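PDB 3OYR: trans-isoprenyl diphosphate synthase from Caulobacter crescentus, which probably makes octaprenyl diphosphate, the precursor of the isoprenoid quinone side chain, by adding isopentenyl units to farnesyl diphosphate in a metal-dependent reaction. Local coordinates for residues 183-186 / 187-190; 301-304 / 305-309. All coordinates share one frame; numbering follows the deposited sequence.

Interaction 1: residues 183-186 / 187-190; sequences VYLE and IIQA
Ile188 lays its CG2 methyl over one face of the Tyr184 ring, one turn back along the same helix. Ile188 CG2 lies 4.0 Å from the centroid of the Tyr184 ring and 28° off the ring normal, which meets the criteria for a CH-pi contact. Ile188 CG2 is 3.7 Å from both Tyr184 CE1 and Tyr184 CZ. The other branch of Ile188 ends on the same side of the ring plane but displaced outward past the CE2 corner, with Ile188 CD1 at 3.8 Å from Tyr184 CE2; Ile188 CD1 also touches Leu185 CD2 (3.9 Å). This double reach follows from chi1 of 64°, which sets CG1 between the backbone N and the carbonyl carbon. A separate apolar pair, Val183 CG1 and Ile187 CD1 at 4.0 Å, forms on another side of the helix, where the two side chains meet at a slant.

Regular i to i+4 backbone bonds hold these side chains one turn apart; the one from Ile188 N to Tyr184 O measures 3.0 Å with an N-H...O angle of 165°. The bond from Gln189 N to Leu185 O is more bent. Farther out, Tyr184 OH is hydrogen-bonded to Asp233 OD2, which ties the ring to helix 211-238, while Leu230 of that helix touches both Tyr184 and Ile188. Ile187 packs on Leu169 of helix 150-173.

The Ile188 side chain comes within about 7 Å of bound dimethylallyl diphosphate, so this is second-shell packing beside the active site of the all-helical isoprenoid synthase fold.

Interaction 2: residues 301-304 / 305-309; sequences GALD and ATLDL
Leu303 and Leu307 lie side by side and point the same way, Leu303 CD2 and Leu307 CD1 meeting at 3.9 Å in the first turns of helix 302-320. The helix starts directly from a Schellman motif: Gly301, with phi 75°, ends the preceding helix and at the same time occupies the N-cap position of the new one. The leucines reach each other from different first torsions, since CG of Leu303 is trans to its backbone N (chi1 -165°) whereas that of Leu307 lies beside its own. Leu307 also packs on Ala234 of helix 211-238.

Asp304 and Asp308 form a more polar side of the turn. Asp304 OD2 and Asp308 OD2 stay 6.4 Å apart, and Asp308 OD2 has a salt bridge to Arg19, which probably offsets some of the like-charge repulsion. The main chain between them is closed by a bond from Asp308 N to Asp304 O, 2.9 Å long.

Thr306 is buried, with Leu263 of helix 259-267 and Leu230 of helix 211-238 against its side chain. Its hydroxyl turns back to the preceding turn instead of outward, so the buried OG1 is satisfied within its own helix. Chi1 of -58° sets OG1 beside the backbone N of Thr306, aiming it at the carbonyl that this N already uses. The two donors grip Ala302 O from opposite faces of the carbonyl plane: Thr306 N at 3.2 Å, and Thr306 OG1, donating its proton, at 2.8 Å.

Following the chain from its N terminus, interaction 1 comes first, near the start of helix 181-206, and interaction 2 opens more than a hundred residues later, in the first turns of helix 302-320. Each closes within one continuous stretch, so neither spans a loop, and they run in series without nesting or crossing. Their centres lie about 17 Å apart, and their nearest atoms come to about 4 Å without touching. Helix 211-238 joins them: its Leu230 is common to both contacts, and in interaction 2 it also meets Leu309. That helix carries Asp232, a calcium-binding residue; the side chains of Tyr184 and Leu307 lie about 8 and 9 Å from that of Asp232.

Interaction 1: residues 183-186 / 187-190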
ATOM      1  N   VAL B 183      23.847   8.922   1.974  1.00 40.54           N
ATOM      2  CA  VAL B 183      22.411   9.063   1.731  1.00 42.02           C
ATOM      3  C   VAL B 183      21.942   8.031   0.695  1.00 41.99           C
ATOM      4  O   VAL B 183      20.902   7.407   0.887  1.00 45.92           O
ATOM      5  CB  VAL B 183      21.994  10.520   1.333  1.00 41.23           C
ATOM      6  CG1 VAL B 183      20.483  10.612   0.998  1.00 37.09           C
ATOM      7  CG2 VAL B 183      22.340  11.508   2.467  1.00 41.18           C
ATOM      8  N   TYR B 184      22.728   7.834  -0.368  1.00 32.62           N
ATOM      9  CA  TYR B 184      22.444   6.795  -1.339  1.00 28.70           C
ATOM     10  C   TYR B 184      22.303   5.402  -0.711  1.00 33.54           C
ATOM     11  O   TYR B 184      21.355   4.687  -1.030  1.00 26.81           O
ATOM     12  CB  TYR B 184      23.498   6.754  -2.435  1.00 31.86           C
ATOM     13  CG  TYR B 184      23.410   5.505  -3.282  1.00 31.29           C
ATOM     14  CD1 TYR B 184      22.477   5.399  -4.299  1.00 34.55           C
ATOM     15  CD2 TYR B 184      24.259   4.426  -3.050  1.00 39.32           C
ATOM     16  CE1 TYR B 184      22.393   4.268  -5.064  1.00 29.68           C
ATOM     17  CE2 TYR B 184      24.166   3.280  -3.799  1.00 34.23           C
ATOM     18  CZ  TYR B 184      23.244   3.214  -4.812  1.00 35.91           C
ATOM     19  OH  TYR B 184      23.167   2.065  -5.566  1.00 40.51           O
ATOM     20  N   LEU B 185      23.257   5.024   0.143  1.00 31.75           N
ATOM     21  CA  LEU B 185      23.221   3.736   0.831  1.00 36.32           C
ATOM     22  C   LEU B 185      22.083   3.618   1.837  1.00 33.54           C
ATOM     23  O   LEU B 185      21.616   2.523   2.117  1.00 36.73           O
ATOM     24  CB  LEU B 185      24.543   3.452   1.543  1.00 35.60           C
ATOM     25  CG  LEU B 185      25.792   3.148   0.706  1.00 40.12           C
ATOM     26  CD1 LEU B 185      26.997   2.996   1.650  1.00 36.22           C
ATOM     27  CD2 LEU B 185      25.623   1.917  -0.171  1.00 34.55           C
ATOM     28  N   GLU B 186      21.693   4.745   2.413  1.00 33.72           N
ATOM     29  CA  GLU B 186      20.542   4.813   3.295  1.00 34.86           C
ATOM     30  C   GLU B 186      19.269   4.559   2.488  1.00 36.09           C
ATOM     31  O   GLU B 186      18.430   3.799   2.909  1.00 23.76           O
ATOM     32  CB  GLU B 186      20.497   6.177   3.982  1.00 36.82           C
ATOM     33  CG  GLU B 186      19.403   6.338   5.018  1.00 50.87           C
ATOM     34  CD  GLU B 186      19.313   7.755   5.593  1.00 63.53           C
ATOM     35  OE1 GLU B 186      18.337   8.017   6.332  1.00 64.59           O
ATOM     36  OE2 GLU B 186      20.203   8.600   5.312  1.00 58.92           O
ATOM     37  N   ILE B 187      19.151   5.181   1.314  1.00 25.21           N
ATOM     38  CA  ILE B 187      18.042   4.960   0.410  1.00 26.94           C
ATOM     39  C   ILE B 187      17.919   3.510  -0.048  1.00 30.83           C
ATOM     40  O   ILE B 187      16.832   2.921   0.065  1.00 32.83           O
ATOM     41  CB  ILE B 187      18.193   5.866  -0.837  1.00 28.04           C
ATOM     42  CG1 ILE B 187      17.966   7.331  -0.443  1.00 29.75           C
ATOM     43  CG2 ILE B 187      17.345   5.359  -2.028  1.00 26.25           C
ATOM     44  CD1 ILE B 187      18.335   8.350  -1.564  1.00 27.88           C
ATOM     45  N   ILE B 188      19.011   2.923  -0.553  1.00 25.68           N
ATOM     46  CA  ILE B 188      18.920   1.544  -1.044  1.00 25.38           C
ATOM     47  C   ILE B 188      18.691   0.560   0.104  1.00 28.98           C
ATOM     48  O   ILE B 188      18.026  -0.446  -0.074  1.00 27.44           O
ATOM     49  CB  ILE B 188      20.081   1.122  -1.991  1.00 26.23           C
ATOM     50  CG1 ILE B 188      21.454   1.128  -1.284  1.00 19.61           C
ATOM     51  CG2 ILE B 188      20.095   2.052  -3.201  1.00 24.93           C
ATOM     52  CD1 ILE B 188      22.551   0.297  -1.999  1.00 24.72           C
ATOM     53  N   GLN B 189      19.184   0.876   1.296  1.00 24.70           N
ATOM     54  CA  GLN B 189      18.918  -0.035   2.415  1.00 24.67           C
ATOM     55  C   GLN B 189      17.411  -0.092   2.726  1.00 23.07           C
ATOM     56  O   GLN B 189      16.847  -1.172   2.955  1.00 30.66           O
ATOM     57  CB  GLN B 189      19.750   0.304   3.648  1.00 23.98           C
ATOM     58  CG  GLN B 189      19.526  -0.712   4.786  1.00 24.91           C
ATOM     59  CD  GLN B 189      20.398  -0.479   5.994  1.00 38.54           C
ATOM     60  OE1 GLN B 189      21.623  -0.415   5.895  1.00 35.11           O
ATOM     61  NE2 GLN B 189      19.771  -0.411   7.162  1.00 43.54           N
ATOM     62  N   ALA B 190      16.775   1.072   2.690  1.00 29.70           N
ATOM     63  CA  ALA B 190      15.373   1.210   3.044  1.00 29.94           C
ATOM     64  C   ALA B 190      14.463   0.693   1.940  1.00 32.46           C
ATOM     65  O   ALA B 190      13.579  -0.112   2.196  1.00 28.66           O
ATOM     66  CB  ALA B 190      15.046   2.670   3.379  1.00 24.50           C
TER

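Interaction 2: residues 301-304 / 305-309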
ATOM      1  N   GLY B 301      35.510   3.092 -14.908  1.00 53.26           N
ATOM      2  CA  GLY B 301      35.560   1.998 -13.933  1.00 50.60           C
ATOM      3  C   GLY B 301      34.509   2.119 -12.841  1.00 49.02           C
ATOM      4  O   GLY B 301      34.569   1.406 -11.835  1.00 50.99           O
ATOM      5  N   ALA B 302      33.544   3.018 -13.047  1.00 47.04           N
ATOM      6  CA  ALA B 302      32.525   3.329 -12.049  1.00 44.83           C
ATOM      7  C   ALA B 302      31.536   2.190 -11.895  1.00 44.94           C
ATOM      8  O   ALA B 302      31.069   1.930 -10.792  1.00 46.54           O
ATOM      9  CB  ALA B 302      31.803   4.595 -12.403  1.00 41.82           C
ATOM     10  N   LEU B 303      31.221   1.530 -13.007  1.00 45.10           N
ATOM     11  CA  LEU B 303      30.455   0.293 -12.995  1.00 47.56           C
ATOM     12  C   LEU B 303      31.183  -0.793 -12.193  1.00 50.88           C
ATOM     13  O   LEU B 303      30.565  -1.475 -11.370  1.00 50.34           O
ATOM     14  CB  LEU B 303      30.177  -0.170 -14.425  1.00 48.70           C
ATOM     15  CG  LEU B 303      29.105  -1.240 -14.691  1.00 61.85           C
ATOM     16  CD1 LEU B 303      28.296  -0.876 -15.926  1.00 61.08           C
ATOM     17  CD2 LEU B 303      29.692  -2.656 -14.826  1.00 61.13           C
ATOM     18  N   ASP B 304      32.489  -0.937 -12.415  1.00 50.50           N
ATOM     19  CA  ASP B 304      33.271  -1.962 -11.717  1.00 52.61           C
ATOM     20  C   ASP B 304      33.350  -1.732 -10.218  1.00 43.87           C
ATOM     21  O   ASP B 304      33.207  -2.675  -9.440  1.00 47.32           O
ATOM     22  CB  ASP B 304      34.673  -2.110 -12.318  1.00 55.93           C
ATOM     23  CG  ASP B 304      34.666  -2.876 -13.633  1.00 73.50           C
ATOM     24  OD1 ASP B 304      35.477  -2.532 -14.522  1.00 86.16           O
ATOM     25  OD2 ASP B 304      33.847  -3.816 -13.783  1.00 79.98           O
ATOM     26  N   ALA B 305      33.569  -0.480  -9.826  1.00 37.27           N
ATOM     27  CA  ALA B 305      33.649  -0.090  -8.414  1.00 37.37           C
ATOM     28  C   ALA B 305      32.323  -0.333  -7.647  1.00 37.44           C
ATOM     29  O   ALA B 305      32.345  -0.747  -6.486  1.00 41.59           O
ATOM     30  CB  ALA B 305      34.104   1.362  -8.284  1.00 29.33           C
ATOM     31  N   THR B 306      31.191  -0.092  -8.312  1.00 40.79           N
ATOM     32  CA  THR B 306      29.850  -0.411  -7.797  1.00 32.74           C
ATOM     33  C   THR B 306      29.712  -1.904  -7.486  1.00 37.28           C
ATOM     34  O   THR B 306      29.274  -2.291  -6.384  1.00 32.57           O
ATOM     35  CB  THR B 306      28.763   0.009  -8.816  1.00 39.26           C
ATOM     36  OG1 THR B 306      28.879   1.409  -9.090  1.00 34.41           O
ATOM     37  CG2 THR B 306      27.353  -0.262  -8.272  1.00 37.03           C
ATOM     38  N   LEU B 307      30.115  -2.732  -8.450  1.00 36.14           N
ATOM     39  CA  LEU B 307      30.091  -4.185  -8.294  1.00 36.79           C
ATOM     40  C   LEU B 307      31.099  -4.729  -7.281  1.00 33.84           C
ATOM     41  O   LEU B 307      30.839  -5.771  -6.658  1.00 30.98           O
ATOM     42  CB  LEU B 307      30.201  -4.902  -9.654  1.00 37.13           C
ATOM     43  CG  LEU B 307      29.077  -4.645 -10.684  1.00 41.37           C
ATOM     44  CD1 LEU B 307      29.361  -5.350 -12.016  1.00 40.67           C
ATOM     45  CD2 LEU B 307      27.690  -5.041 -10.174  1.00 39.08           C
ATOM     46  N   ASP B 308      32.224  -4.026  -7.101  1.00 35.00           N
ATOM     47  CA  ASP B 308      33.185  -4.327  -6.014  1.00 36.30           C
ATOM     48  C   ASP B 308      32.527  -4.146  -4.653  1.00 27.56           C
ATOM     49  O   ASP B 308      32.712  -4.960  -3.733  1.00 33.99           O
ATOM     50  CB  ASP B 308      34.423  -3.416  -6.066  1.00 38.75           C
ATOM     51  CG  ASP B 308      35.391  -3.771  -7.198  1.00 51.43           C
ATOM     52  OD1 ASP B 308      36.167  -2.875  -7.606  1.00 58.94           O
ATOM     53  OD2 ASP B 308      35.383  -4.921  -7.686  1.00 49.34           O
ATOM     54  N   LEU B 309      31.764  -3.072  -4.525  1.00 30.08           N
ATOM     55  CA  LEU B 309      31.037  -2.805  -3.294  1.00 32.12           C
ATOM     56  C   LEU B 309      29.920  -3.845  -3.112  1.00 29.24           C
ATOM     57  O   LEU B 309      29.734  -4.380  -2.022  1.00 33.16           O
ATOM     58  CB  LEU B 309      30.487  -1.374  -3.288  1.00 29.32           C
ATOM     59  CG  LEU B 309      29.766  -0.896  -2.016  1.00 31.94           C
ATOM     60  CD1 LEU B 309      30.636  -1.066  -0.768  1.00 28.56           C
ATOM     61  CD2 LEU B 309      29.299   0.558  -2.150  1.00 31.23           C
TER